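Side-chain contacts in fructokinase (Vibrio cholerae serotype O1, PDB 5EYN), which phosphorylates fructose with ATP as a fructokinase of the PfkB carbohydrate kinase family, with fructose, ADP, beryllium trifluoride and calcium ion bound in this form: residues P131-Q134 and K135-L139; T155-A158 and I159-K163; F202-E205 and E206-L210; S215-E218 and G219-I223; P313-A316 and A317-F321. One frame throughout, in Å; residues are numbered along the deposited sequence.

Interaction 1 of 5, residues P131-Q134 and K135-L139; sequences PSFQ and KGEWL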
loop_
_atom_site.group_PDB
_atom_site.type_symbol
_atom_site.label_atom_id
_atom_site.label_comp_id
_atom_site.label_asym_id
_atom_site.label_seq_id
_atom_site.Cartn_x
_atom_site.Cartn_y
_atom_site.Cartn_z
ATOM N N PRO A 131 5.565 -23.774 13.099
ATOM C CA PRO A 131 6.666 -24.267 13.932
ATOM C C PRO A 131 6.213 -25.384 14.853
ATOM O O PRO A 131 5.027 -25.694 14.946
ATOM C CB PRO A 131 7.056 -23.041 14.753
ATOM C CG PRO A 131 5.797 -22.291 14.889
ATOM C CD PRO A 131 5.013 -22.513 13.618
ATOM N N SER A 132 7.173 -26.012 15.510
ATOM C CA SER A 132 6.855 -27.088 16.429
ATOM C C SER A 132 6.251 -26.499 17.698
ATOM O O SER A 132 6.764 -25.521 18.251
ATOM C CB SER A 132 8.109 -27.890 16.762
ATOM O OG SER A 132 9.031 -27.065 17.454
ATOM N N PHE A 133 5.146 -27.103 18.131
ATOM C CA PHE A 133 4.429 -26.678 19.318
ATOM C C PHE A 133 4.660 -27.685 20.433
ATOM O O PHE A 133 5.006 -28.845 20.187
ATOM C CB PHE A 133 2.926 -26.616 19.044
ATOM C CG PHE A 133 2.509 -25.595 18.022
ATOM C CD1 PHE A 133 3.160 -24.378 17.891
ATOM C CD2 PHE A 133 1.434 -25.866 17.190
ATOM C CE1 PHE A 133 2.727 -23.450 16.954
ATOM C CE2 PHE A 133 1.006 -24.946 16.272
ATOM C CZ PHE A 133 1.662 -23.743 16.146
ATOM N N GLN A 134 4.427 -27.245 21.661
ATOM C CA GLN A 134 4.580 -28.113 22.812
ATOM C C GLN A 134 3.399 -27.962 23.758
ATOM O O GLN A 134 2.732 -26.926 23.781
ATOM C CB GLN A 134 5.876 -27.772 23.547
ATOM C CG GLN A 134 7.113 -27.949 22.682
ATOM C CD GLN A 134 8.398 -27.650 23.422
ATOM O OE1 GLN A 134 8.688 -28.254 24.451
ATOM N NE2 GLN A 134 9.179 -26.714 22.894
ATOM N N LYS A 135 3.170 -28.996 24.553
ATOM C CA LYS A 135 2.116 -28.999 25.550
ATOM C C LYS A 135 2.180 -27.732 26.410
ATOM O O LYS A 135 3.256 -27.289 26.820
ATOM C CB LYS A 135 2.243 -30.247 26.419
ATOM C CG LYS A 135 1.131 -30.428 27.418
ATOM C CD LYS A 135 1.387 -31.671 28.264
ATOM C CE LYS A 135 0.427 -31.769 29.434
ATOM N NZ LYS A 135 -0.984 -31.924 29.000
ATOM N N GLY A 136 1.023 -27.124 26.657
ATOM C CA GLY A 136 0.934 -25.979 27.543
ATOM C C GLY A 136 1.196 -24.637 26.878
ATOM O O GLY A 136 1.000 -23.594 27.489
ATOM N N GLU A 137 1.637 -24.640 25.629
ATOM C CA GLU A 137 1.798 -23.395 24.904
ATOM C C GLU A 137 0.445 -22.845 24.488
ATOM O O GLU A 137 -0.563 -23.555 24.481
ATOM C CB GLU A 137 2.700 -23.591 23.685
ATOM C CG GLU A 137 4.152 -23.873 24.055
ATOM C CD GLU A 137 5.053 -24.030 22.841
ATOM O OE1 GLU A 137 4.548 -24.343 21.746
ATOM O OE2 GLU A 137 6.277 -23.858 22.985
ATOM N N TRP A 138 0.447 -21.571 24.120
ATOM C CA TRP A 138 -0.732 -20.892 23.595
ATOM C C TRP A 138 -0.512 -20.552 22.131
ATOM O O TRP A 138 0.610 -20.298 21.702
ATOM C CB TRP A 138 -1.015 -19.593 24.378
ATOM C CG TRP A 138 -1.648 -19.838 25.687
ATOM C CD1 TRP A 138 -1.034 -20.171 26.853
ATOM C CD2 TRP A 138 -3.046 -19.791 25.964
ATOM N NE1 TRP A 138 -1.971 -20.339 27.845
ATOM C CE2 TRP A 138 -3.216 -20.107 27.322
ATOM C CE3 TRP A 138 -4.177 -19.518 25.191
ATOM C CZ2 TRP A 138 -4.463 -20.170 27.920
ATOM C CZ3 TRP A 138 -5.420 -19.582 25.787
ATOM C CH2 TRP A 138 -5.553 -19.912 27.137
ATOM N N LEU A 139 -1.609 -20.546 21.382
ATOM C CA LEU A 139 -1.631 -20.036 20.018
ATOM C C LEU A 139 -2.772 -19.039 19.922
ATOM O O LEU A 139 -3.907 -19.375 20.254
ATOM C CB LEU A 139 -1.863 -21.175 19.023
ATOM C CG LEU A 139 -2.059 -20.763 17.562
ATOM C CD1 LEU A 139 -0.792 -20.186 16.993
ATOM C CD2 LEU A 139 -2.507 -21.974 16.752
HETATM O O HOH W 1 7.528 -24.879 20.758
#
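The Phe133 ring is approached obliquely by Glu137 OE1 and Leu139 CD1, and one of its faces carries the carbonyl oxygen Pro131 O over the centre. Phe133 CZ lies 4.4 Å from Leu139 CD1. The Glu137 carboxylate is the second flat group, and its plane stands 72° from that of the ring. It is met from above its plane: Gln134 N donates to Glu137 OE1 at 2.9 Å from that side. With CG of Glu137 beside its own backbone N (chi1 -69°) and the chain extended beyond, the acid folds back over the preceding residues. The backbone here makes a type II beta turn from Gln134 to Glu137, closed by Glu137 N bonding to Gln134 O at 3.1 Å. Gly136 takes the third place of the turn. The turn leads directly into strand 138-142 of the large sheet. Water 1 ties the other carboxylate oxygen to the incoming loop. It donates to Glu137 OE2 at 2.8 Å and to Ser132 O at 2.7 Å, and it accepts from Gln134 NE2 at 3.3 Å. Beyond the turn, Glu137 OE2 forms a salt bridge with Arg20, which would probably favour the charged form of this buried acid. Glu137 OE1 has a further donor in Trp22 NE1.

Interaction 2 of 5, residues T155-A158 and I159-K163; sequences TFAA and IAQMK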
loop_
_atom_site.group_PDB
_atom_site.type_symbol
_atom_site.label_atom_id
_atom_site.label_comp_id
_atom_site.label_asym_id
_atom_site.label_seq_id
_atom_site.Cartn_x
_atom_site.Cartn_y
_atom_site.Cartn_z
ATOM N N THR A 155 -3.795 -22.155 8.773
ATOM C CA THR A 155 -4.043 -21.692 10.114
ATOM C C THR A 155 -4.944 -22.675 10.840
ATOM O O THR A 155 -4.736 -22.985 11.998
ATOM C CB THR A 155 -4.648 -20.272 10.078
ATOM O OG1 THR A 155 -3.701 -19.371 9.492
ATOM C CG2 THR A 155 -4.970 -19.820 11.458
ATOM N N PHE A 156 -5.955 -23.196 10.157
ATOM C CA PHE A 156 -6.748 -24.255 10.781
ATOM C C PHE A 156 -5.889 -25.485 11.124
ATOM O O PHE A 156 -6.111 -26.127 12.151
ATOM C CB PHE A 156 -7.943 -24.663 9.920
ATOM C CG PHE A 156 -9.125 -23.752 10.070
ATOM C CD1 PHE A 156 -9.791 -23.661 11.272
ATOM C CD2 PHE A 156 -9.608 -23.034 8.992
ATOM C CE1 PHE A 156 -10.890 -22.837 11.403
ATOM C CE2 PHE A 156 -10.703 -22.214 9.127
ATOM C CZ PHE A 156 -11.347 -22.116 10.328
ATOM N N ALA A 157 -4.910 -25.807 10.286
ATOM C CA ALA A 157 -4.013 -26.920 10.589
ATOM C C ALA A 157 -3.178 -26.589 11.815
ATOM O O ALA A 157 -2.981 -27.436 12.673
ATOM C CB ALA A 157 -3.123 -27.247 9.398
ATOM N N ALA A 158 -2.692 -25.354 11.906
ATOM C CA ALA A 158 -1.912 -24.946 13.068
ATOM C C ALA A 158 -2.743 -25.082 14.334
ATOM O O ALA A 158 -2.267 -25.579 15.341
ATOM C CB ALA A 158 -1.414 -23.529 12.913
ATOM N N ILE A 159 -3.994 -24.650 14.281
ATOM C CA ILE A 159 -4.891 -24.793 15.417
ATOM C C ILE A 159 -5.059 -26.269 15.799
ATOM O O ILE A 159 -4.939 -26.618 16.975
ATOM C CB ILE A 159 -6.251 -24.154 15.119
ATOM C CG1 ILE A 159 -6.109 -22.623 15.034
ATOM C CG2 ILE A 159 -7.253 -24.521 16.163
ATOM C CD1 ILE A 159 -7.324 -21.955 14.444
ATOM N N ALA A 160 -5.314 -27.127 14.815
ATOM C CA ALA A 160 -5.476 -28.554 15.082
ATOM C C ALA A 160 -4.212 -29.134 15.715
ATOM O O ALA A 160 -4.290 -29.982 16.608
ATOM C CB ALA A 160 -5.841 -29.313 13.809
ATOM N N GLN A 161 -3.045 -28.667 15.273
ATOM C CA GLN A 161 -1.774 -29.185 15.798
ATOM C C GLN A 161 -1.531 -28.716 17.226
ATOM O O GLN A 161 -1.041 -29.473 18.071
ATOM C CB GLN A 161 -0.612 -28.795 14.884
ATOM C CG GLN A 161 -0.633 -29.497 13.542
ATOM C CD GLN A 161 0.317 -28.877 12.543
ATOM O OE1 GLN A 161 1.315 -28.267 12.907
ATOM N NE2 GLN A 161 -0.000 -29.019 11.275
ATOM N N MET A 162 -1.878 -27.468 17.518
ATOM C CA MET A 162 -1.718 -26.988 18.879
ATOM C C MET A 162 -2.647 -27.746 19.830
ATOM O O MET A 162 -2.235 -28.131 20.923
ATOM C CB MET A 162 -1.985 -25.481 18.965
ATOM C CG MET A 162 -1.743 -24.933 20.361
ATOM S SD MET A 162 -0.077 -25.217 20.979
ATOM C CE MET A 162 0.771 -23.776 20.319
ATOM N N LYS A 163 -3.880 -28.006 19.395
ATOM C CA LYS A 163 -4.824 -28.760 20.209
ATOM C C LYS A 163 -4.291 -30.167 20.439
ATOM O O LYS A 163 -4.363 -30.696 21.542
ATOM C CB LYS A 163 -6.204 -28.813 19.547
ATOM C CG LYS A 163 -6.897 -27.450 19.524
ATOM C CD LYS A 163 -8.175 -27.434 18.696
ATOM C CE LYS A 163 -9.307 -28.196 19.323
ATOM N NZ LYS A 163 -9.711 -27.592 20.616
#
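Ile159 packs its CG1 branch back along the preceding turn of helix, with CG1 3.4 Å from Thr155 O. That branch lies beside the backbone N (chi1 -69°), and CD1 is carried on toward the two residues a turn earlier. Ile159 CD1 is 4.4 Å from Thr155 CG2. The same methyl comes obliquely to the Phe156 ring, also 4.4 Å from Phe156 CD1. These are loose contacts. Gln161 uses its methylenes in a similar way: CG sits 3.2 Å from Ala157 O, and its amide nitrogen NE2 reaches to 4.1 Å from Ala157 CB. Met162 meets this turn through its CB, near Ala158 O, before its chain bends away.

The backbone holds these groups in step. Ile159 N donates to Thr155 O at 2.9 Å, and the next three amides repeat the i to i+4 pattern of an alpha helix. Further out, Thr155 OG1 bonds to Ser151 O one turn back. Phe156 makes a cation-pi contact with Arg192 and packs on helix 186-194. Ile159 and Met162 rest on Leu139 of strand 138-142, and Ile159 also touches Val169. Helix 151-165 is the crossover helix of the beta-alpha-beta unit formed with strands 138-142 and 168-172.

Between side chains this contact is apolar and sparse. The carbonyls are taken up by the helix, so the local order probably rests mainly on main-chain bonds, while Ile159, Phe156 and Met162 address their bulk to the sheet and the neighbouring helix.

Interaction 3 of 5, residues F202-E205 and E206-L210; sequences FSEE and ELQFL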
loop_
_atom_site.group_PDB
_atom_site.type_symbol
_atom_site.label_atom_id
_atom_site.label_comp_id
_atom_site.label_asym_id
_atom_site.label_seq_id
_atom_site.Cartn_x
_atom_site.Cartn_y
_atom_site.Cartn_z
ATOM N N PHE A 202 -14.496 -11.205 21.749
ATOM C CA PHE A 202 -15.301 -10.480 20.779
ATOM C C PHE A 202 -15.425 -9.052 21.259
ATOM O O PHE A 202 -15.512 -8.825 22.454
ATOM C CB PHE A 202 -16.751 -10.984 20.744
ATOM C CG PHE A 202 -16.943 -12.442 20.413
ATOM C CD1 PHE A 202 -17.082 -12.854 19.102
ATOM C CD2 PHE A 202 -17.103 -13.365 21.420
ATOM C CE1 PHE A 202 -17.331 -14.177 18.796
ATOM C CE2 PHE A 202 -17.363 -14.695 21.119
ATOM C CZ PHE A 202 -17.466 -15.099 19.804
ATOM N N SER A 203 -15.540 -8.096 20.350
ATOM C CA SER A 203 -16.182 -6.854 20.721
ATOM C C SER A 203 -17.680 -7.127 20.747
ATOM O O SER A 203 -18.165 -8.103 20.159
ATOM C CB SER A 203 -15.884 -5.742 19.726
ATOM O OG SER A 203 -16.623 -5.962 18.546
ATOM N N GLU A 204 -18.420 -6.264 21.425
ATOM C CA GLU A 204 -19.869 -6.397 21.489
ATOM C C GLU A 204 -20.441 -6.464 20.077
ATOM O O GLU A 204 -21.311 -7.279 19.772
ATOM C CB GLU A 204 -20.454 -5.206 22.259
ATOM C CG GLU A 204 -21.962 -5.160 22.337
ATOM C CD GLU A 204 -22.457 -4.028 23.228
ATOM O OE1 GLU A 204 -21.612 -3.333 23.841
ATOM O OE2 GLU A 204 -23.687 -3.842 23.315
ATOM N N GLU A 205 -19.940 -5.596 19.209
ATOM C CA GLU A 205 -20.431 -5.530 17.846
ATOM C C GLU A 205 -20.118 -6.822 17.073
ATOM O O GLU A 205 -20.950 -7.339 16.353
ATOM C CB GLU A 205 -19.823 -4.303 17.158
ATOM C CG GLU A 205 -20.269 -2.949 17.751
ATOM C CD GLU A 205 -19.634 -2.568 19.101
ATOM O OE1 GLU A 205 -18.621 -3.166 19.536
ATOM O OE2 GLU A 205 -20.170 -1.622 19.729
ATOM N N GLU A 206 -18.923 -7.357 17.243
ATOM C CA GLU A 206 -18.552 -8.574 16.539
ATOM C C GLU A 206 -19.397 -9.766 16.987
ATOM O O GLU A 206 -19.757 -10.611 16.177
ATOM C CB GLU A 206 -17.063 -8.848 16.737
ATOM C CG GLU A 206 -16.195 -7.904 15.947
ATOM C CD GLU A 206 -14.745 -7.885 16.394
ATOM O OE1 GLU A 206 -13.894 -7.580 15.546
ATOM O OE2 GLU A 206 -14.456 -8.157 17.581
ATOM N N LEU A 207 -19.653 -9.879 18.282
ATOM C CA LEU A 207 -20.447 -10.987 18.792
ATOM C C LEU A 207 -21.817 -10.942 18.161
ATOM O O LEU A 207 -22.323 -11.954 17.682
ATOM C CB LEU A 207 -20.571 -10.912 20.309
ATOM C CG LEU A 207 -21.527 -11.931 20.922
ATOM C CD1 LEU A 207 -21.058 -13.337 20.616
ATOM C CD2 LEU A 207 -21.650 -11.723 22.420
ATOM N N GLN A 208 -22.419 -9.759 18.133
ATOM C CA GLN A 208 -23.756 -9.626 17.565
ATOM C C GLN A 208 -23.770 -9.908 16.068
ATOM O O GLN A 208 -24.669 -10.571 15.569
ATOM C CB GLN A 208 -24.346 -8.246 17.873
ATOM C CG GLN A 208 -24.649 -8.098 19.349
ATOM C CD GLN A 208 -25.320 -6.792 19.717
ATOM O OE1 GLN A 208 -25.894 -6.098 18.871
ATOM N NE2 GLN A 208 -25.260 -6.456 20.997
ATOM N N PHE A 209 -22.764 -9.416 15.359
ATOM C CA PHE A 209 -22.673 -9.636 13.919
ATOM C C PHE A 209 -22.546 -11.124 13.614
ATOM O O PHE A 209 -23.233 -11.651 12.756
ATOM C CB PHE A 209 -21.471 -8.887 13.346
ATOM C CG PHE A 209 -21.283 -9.089 11.876
ATOM C CD1 PHE A 209 -21.995 -8.325 10.963
ATOM C CD2 PHE A 209 -20.403 -10.042 11.401
ATOM C CE1 PHE A 209 -21.827 -8.507 9.614
ATOM C CE2 PHE A 209 -20.228 -10.221 10.038
ATOM C CZ PHE A 209 -20.942 -9.458 9.151
ATOM N N LEU A 210 -21.668 -11.805 14.332
ATOM C CA LEU A 210 -21.378 -13.200 14.019
ATOM C C LEU A 210 -22.511 -14.137 14.385
ATOM O O LEU A 210 -22.614 -15.219 13.825
ATOM C CB LEU A 210 -20.103 -13.639 14.727
ATOM C CG LEU A 210 -18.829 -13.056 14.131
ATOM C CD1 LEU A 210 -17.658 -13.258 15.078
ATOM C CD2 LEU A 210 -18.517 -13.657 12.758
#
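Glu206 OE2 accepts from Ser203 N at 3.0 Å, in a nearly straight bond with an N-H...O angle of 170°. The amide meets this oxygen on its anti side, a little out of the carboxylate plane. Ser203 OG returns the grip by accepting from Glu206 N at 3.0 Å. Its hydroxyl sits between the backbone N and the carbonyl carbon (chi1 74°), which points it at the first turn of the helix. The reciprocal pair is a capping box at the start of helix 204-211. Ser203 OG also lies 3.2 Å from Glu206 OE2, a weak bond at best. The other carboxylate oxygen, Glu206 OE1, accepts from Leu175 N.

Next to the cap, an apolar group packs together. Leu207 CD1 stands over the centre of the Phe202 ring in a CH-pi contact, 3.9 Å from the centroid and only 7° off the normal. Leu210 CD1 comes to the edge of the same ring, 3.8 Å from Phe202 CE1. Phe202 lies next to the end of strand 199-203, so the ring packs the end of the strand against the helix that follows. On the side toward helix 216-222, Glu204 and Gln208 lie side by side.

Ser203 is near ADP and Glu206 is near the calcium ion. Both carboxylate oxygens are engaged by backbone N-H groups, which probably holds the acid's orientation beside Arg176, a fructose-binding residue.

Interaction 4 of 5, residues S215-E218 and G219-I223; sequences SIEE and GLQAI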
loop_
_atom_site.group_PDB
_atom_site.type_symbol
_atom_site.label_atom_id
_atom_site.label_comp_id
_atom_site.label_asym_id
_atom_site.label_seq_id
_atom_site.Cartn_x
_atom_site.Cartn_y
_atom_site.Cartn_z
ATOM N N SER A 215 -28.237 -8.200 20.922
ATOM C CA SER A 215 -27.765 -7.943 22.273
ATOM C C SER A 215 -26.693 -8.950 22.649
ATOM O O SER A 215 -26.599 -10.025 22.057
ATOM C CB SER A 215 -28.914 -8.043 23.267
ATOM O OG SER A 215 -29.303 -9.392 23.444
ATOM N N ILE A 216 -25.884 -8.596 23.642
ATOM C CA ILE A 216 -24.848 -9.491 24.143
ATOM C C ILE A 216 -25.484 -10.756 24.738
ATOM O O ILE A 216 -25.020 -11.873 24.495
ATOM C CB ILE A 216 -23.972 -8.784 25.193
ATOM C CG1 ILE A 216 -23.169 -7.661 24.534
ATOM C CG2 ILE A 216 -23.029 -9.766 25.841
ATOM C CD1 ILE A 216 -22.427 -6.797 25.505
ATOM N N GLU A 217 -26.558 -10.575 25.500
ATOM C CA GLU A 217 -27.276 -11.698 26.093
ATOM C C GLU A 217 -27.668 -12.705 25.016
ATOM O O GLU A 217 -27.423 -13.901 25.145
ATOM C CB GLU A 217 -28.524 -11.194 26.816
ATOM C CG GLU A 217 -29.426 -12.279 27.379
ATOM C CD GLU A 217 -30.613 -11.702 28.142
ATOM O OE1 GLU A 217 -31.452 -11.015 27.522
ATOM O OE2 GLU A 217 -30.699 -11.923 29.368
ATOM N N GLU A 218 -28.278 -12.224 23.941
ATOM C CA GLU A 218 -28.684 -13.115 22.870
ATOM C C GLU A 218 -27.480 -13.718 22.150
ATOM O O GLU A 218 -27.498 -14.888 21.775
ATOM C CB GLU A 218 -29.586 -12.378 21.876
ATOM C CG GLU A 218 -30.907 -11.909 22.470
ATOM C CD GLU A 218 -31.856 -13.054 22.761
ATOM O OE1 GLU A 218 -31.605 -14.172 22.262
ATOM O OE2 GLU A 218 -32.849 -12.839 23.492
ATOM N N GLY A 219 -26.430 -12.927 21.957
ATOM C CA GLY A 219 -25.225 -13.446 21.338
ATOM C C GLY A 219 -24.582 -14.555 22.157
ATOM O O GLY A 219 -24.147 -15.570 21.612
ATOM N N LEU A 220 -24.515 -14.373 23.469
ATOM C CA LEU A 220 -23.920 -15.390 24.332
ATOM C C LEU A 220 -24.758 -16.668 24.314
ATOM O O LEU A 220 -24.221 -17.776 24.326
ATOM C CB LEU A 220 -23.770 -14.866 25.756
ATOM C CG LEU A 220 -22.687 -13.800 25.930
ATOM C CD1 LEU A 220 -22.713 -13.242 27.335
ATOM C CD2 LEU A 220 -21.302 -14.359 25.608
ATOM N N GLN A 221 -26.076 -16.525 24.287
ATOM C CA GLN A 221 -26.930 -17.706 24.230
ATOM C C GLN A 221 -26.695 -18.459 22.920
ATOM O O GLN A 221 -26.686 -19.687 22.890
ATOM C CB GLN A 221 -28.402 -17.315 24.366
ATOM C CG GLN A 221 -28.774 -16.782 25.746
ATOM C CD GLN A 221 -30.180 -16.208 25.795
ATOM O OE1 GLN A 221 -30.784 -15.917 24.761
ATOM N NE2 GLN A 221 -30.706 -16.037 27.002
ATOM N N ALA A 222 -26.487 -17.715 21.840
ATOM C CA ALA A 222 -26.312 -18.314 20.527
ATOM C C ALA A 222 -25.033 -19.133 20.413
ATOM O O ALA A 222 -24.945 -20.024 19.575
ATOM C CB ALA A 222 -26.349 -17.239 19.446
ATOM N N ILE A 223 -24.038 -18.845 21.248
ATOM C CA ILE A 223 -22.802 -19.616 21.204
ATOM C C ILE A 223 -22.675 -20.597 22.371
ATOM O O ILE A 223 -21.635 -21.225 22.544
ATOM C CB ILE A 223 -21.547 -18.703 21.132
ATOM C CG1 ILE A 223 -21.423 -17.815 22.374
ATOM C CG2 ILE A 223 -21.579 -17.864 19.855
ATOM C CD1 ILE A 223 -20.125 -16.983 22.408
#
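Ile216 overlaps Leu220 one turn on, the two side chains lying side by side and pointing the same way. Ile216 CG2 is 3.8 Å from Leu220 CD1. That branch is anti to its backbone N, on the side facing the next turn, while CG1 leads off the other way. Both residues belong to helix 216-222, and Ser215 is its N-cap. Ser215 OG accepts from Glu218 N at 3.1 Å, with an N-H...O angle of 164°. The first main-chain bond follows directly, from Gly219 N to Ser215 O at 2.9 Å. Gly219 is buried and brings only backbone to this turn.

The opposite character appears on the exposed side. Glu217 and Gln221 run alongside each other, with their carboxylate and amide planes only 14° apart. The Glu218 chain bends at chi2 (-71°) and crosses the line of Gln221.

The apolar pair faces the large sheet. Ile216 and Leu220 both touch Leu241 of strand 240-244, and Leu220 also touches Val231 of strand 230-234. Ile216 lies against Glu204 of helix 204-211 as well. At the root of the pair, Leu220 CG sits 3.3 Å from Ile216 O, the carbonyl oxygen that also accepts from Leu220 N at 2.7 Å.

Interaction 5 of 5, residues P313-A316 and A317-F321; sequences PNQA and ALYAF
Ala317, Gln315 and Ala316 are the residues most covered here, and the cap of helix 315-322 is built round the first. Asn314 OD1 accepts from Ala317 N at 2.9 Å, nearly in line with its own C=O bond, and lies 3.4 Å from Ala317 CB. Asn314 reaches this place because a chi1 of 55° turns the amide back over the first turn. The residue is the N-cap. On the inner side, Pro313 CB rests 4.1 Å from Ala317 CB.

Gln315 runs alongside Tyr319 one turn on, and both point the same way. The amide and ring planes are 73° apart, and Gln315 OE1 comes within 3.5 Å of Tyr319 CE2. Water 2 joins the ends of the two side chains. It donates to Gln315 OE1 at 2.8 Å and is hydrogen-bonded to Tyr319 OH at 2.7 Å. Ala316 contributes mainly backbone, its carbonyl accepting from Ala320 N at 3.2 Å.

Gln315 NE2 is held by Leu57 O, which fixes the amide at its other end. The C-terminal helix packs on helix 285-302: Pro313 touches Cys298 and Leu301, Leu318 rests on Trp294, and the Tyr319 ring meets Trp294 edge to face.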
loop_
_atom_site.group_PDB
_atom_site.type_symbol
_atom_site.label_atom_id
_atom_site.label_comp_id
_atom_site.label_asym_id
_atom_site.label_seq_id
_atom_site.Cartn_x
_atom_site.Cartn_y
_atom_site.Cartn_z
ATOM N N PRO A 313 1.812 -1.159 27.391
ATOM C CA PRO A 313 2.533 -0.845 28.631
ATOM C C PRO A 313 3.487 -1.933 29.085
ATOM O O PRO A 313 3.325 -3.122 28.780
ATOM C CB PRO A 313 1.403 -0.678 29.653
ATOM C CG PRO A 313 0.317 -1.579 29.155
ATOM C CD PRO A 313 0.388 -1.431 27.647
ATOM N N ASN A 314 4.496 -1.529 29.837
ATOM C CA ASN A 314 5.254 -2.472 30.646
ATOM C C ASN A 314 4.584 -2.623 31.999
ATOM O O ASN A 314 3.593 -1.956 32.305
ATOM C CB ASN A 314 6.735 -2.056 30.776
ATOM C CG ASN A 314 6.935 -0.651 31.318
ATOM O OD1 ASN A 314 6.118 -0.110 32.066
ATOM N ND2 ASN A 314 8.059 -0.058 30.942
ATOM N N GLN A 315 5.117 -3.501 32.831
ATOM C CA GLN A 315 4.502 -3.748 34.117
ATOM C C GLN A 315 4.524 -2.518 35.029
ATOM O O GLN A 315 3.551 -2.269 35.724
ATOM C CB GLN A 315 5.156 -4.926 34.807
ATOM C CG GLN A 315 4.765 -6.255 34.190
ATOM C CD GLN A 315 5.167 -7.433 35.032
ATOM O OE1 GLN A 315 5.346 -7.320 36.242
ATOM N NE2 GLN A 315 5.299 -8.586 34.401
ATOM N N ALA A 316 5.608 -1.739 35.017
ATOM C CA ALA A 316 5.669 -0.561 35.873
ATOM C C ALA A 316 4.542 0.400 35.536
ATOM O O ALA A 316 3.881 0.926 36.425
ATOM C CB ALA A 316 7.024 0.142 35.761
ATOM N N ALA A 317 4.295 0.613 34.247
ATOM C CA ALA A 317 3.234 1.525 33.833
ATOM C C ALA A 317 1.877 0.949 34.177
ATOM O O ALA A 317 0.977 1.663 34.611
ATOM C CB ALA A 317 3.322 1.814 32.330
ATOM N N LEU A 318 1.698 -0.346 33.923
ATOM C CA LEU A 318 0.403 -0.965 34.159
ATOM C C LEU A 318 0.045 -0.978 35.639
ATOM O O LEU A 318 -1.059 -0.607 36.022
ATOM C CB LEU A 318 0.366 -2.379 33.597
ATOM C CG LEU A 318 -0.962 -3.119 33.789
ATOM C CD1 LEU A 318 -2.088 -2.442 33.048
ATOM C CD2 LEU A 318 -0.818 -4.541 33.325
ATOM N N TYR A 319 0.981 -1.397 36.476
ATOM C CA TYR A 319 0.734 -1.390 37.906
ATOM C C TYR A 319 0.392 0.012 38.412
ATOM O O TYR A 319 -0.516 0.180 39.217
ATOM C CB TYR A 319 1.935 -1.960 38.666
ATOM C CG TYR A 319 1.978 -3.469 38.748
ATOM C CD1 TYR A 319 0.939 -4.182 39.327
ATOM C CD2 TYR A 319 3.082 -4.187 38.286
ATOM C CE1 TYR A 319 0.990 -5.569 39.432
ATOM C CE2 TYR A 319 3.138 -5.576 38.391
ATOM C CZ TYR A 319 2.091 -6.250 38.964
ATOM O OH TYR A 319 2.155 -7.626 39.063
ATOM N N ALA A 320 1.100 1.023 37.925
ATOM C CA ALA A 320 0.837 2.398 38.344
ATOM C C ALA A 320 -0.583 2.826 37.981
ATOM O O ALA A 320 -1.271 3.497 38.749
ATOM C CB ALA A 320 1.854 3.326 37.716
ATOM N N PHE A 321 -1.024 2.430 36.790
ATOM C CA PHE A 321 -2.350 2.777 36.312
ATOM C C PHE A 321 -3.456 2.043 37.061
ATOM O O PHE A 321 -4.515 2.615 37.334
ATOM C CB PHE A 321 -2.441 2.450 34.819
ATOM C CG PHE A 321 -3.758 2.815 34.198
ATOM C CD1 PHE A 321 -4.091 4.138 33.945
ATOM C CD2 PHE A 321 -4.660 1.831 33.860
ATOM C CE1 PHE A 321 -5.301 4.451 33.366
ATOM C CE2 PHE A 321 -5.866 2.146 33.281
ATOM C CZ PHE A 321 -6.187 3.449 33.030
HETATM O O HOH W 2 4.004 -9.203 37.793
#

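How the interactions relate
Interactions 1 and 2 are neighbours in the fold. Strand 138-142 leads to helix 151-165, and the Phe133 ring of interaction 1 packs on Met162 of interaction 2, with Phe133 CG 3.4 Å from Met162 CE. Interactions 3 and 4 form a second pair, on consecutive helices, where Phe202 CE2 is 3.8 Å from Ile223 CD1. Interaction 5 touches none of the others. Interaction 2 is the most buried and is apolar between side chains, whereas the other four mix buried and exposed residues. Interactions 3, 4 and 5 are helix starts capped by Ser or Asn, while interaction 1 is a beta turn before a strand, braced by an acid. Only interaction 3 lies close to calcium and ADP.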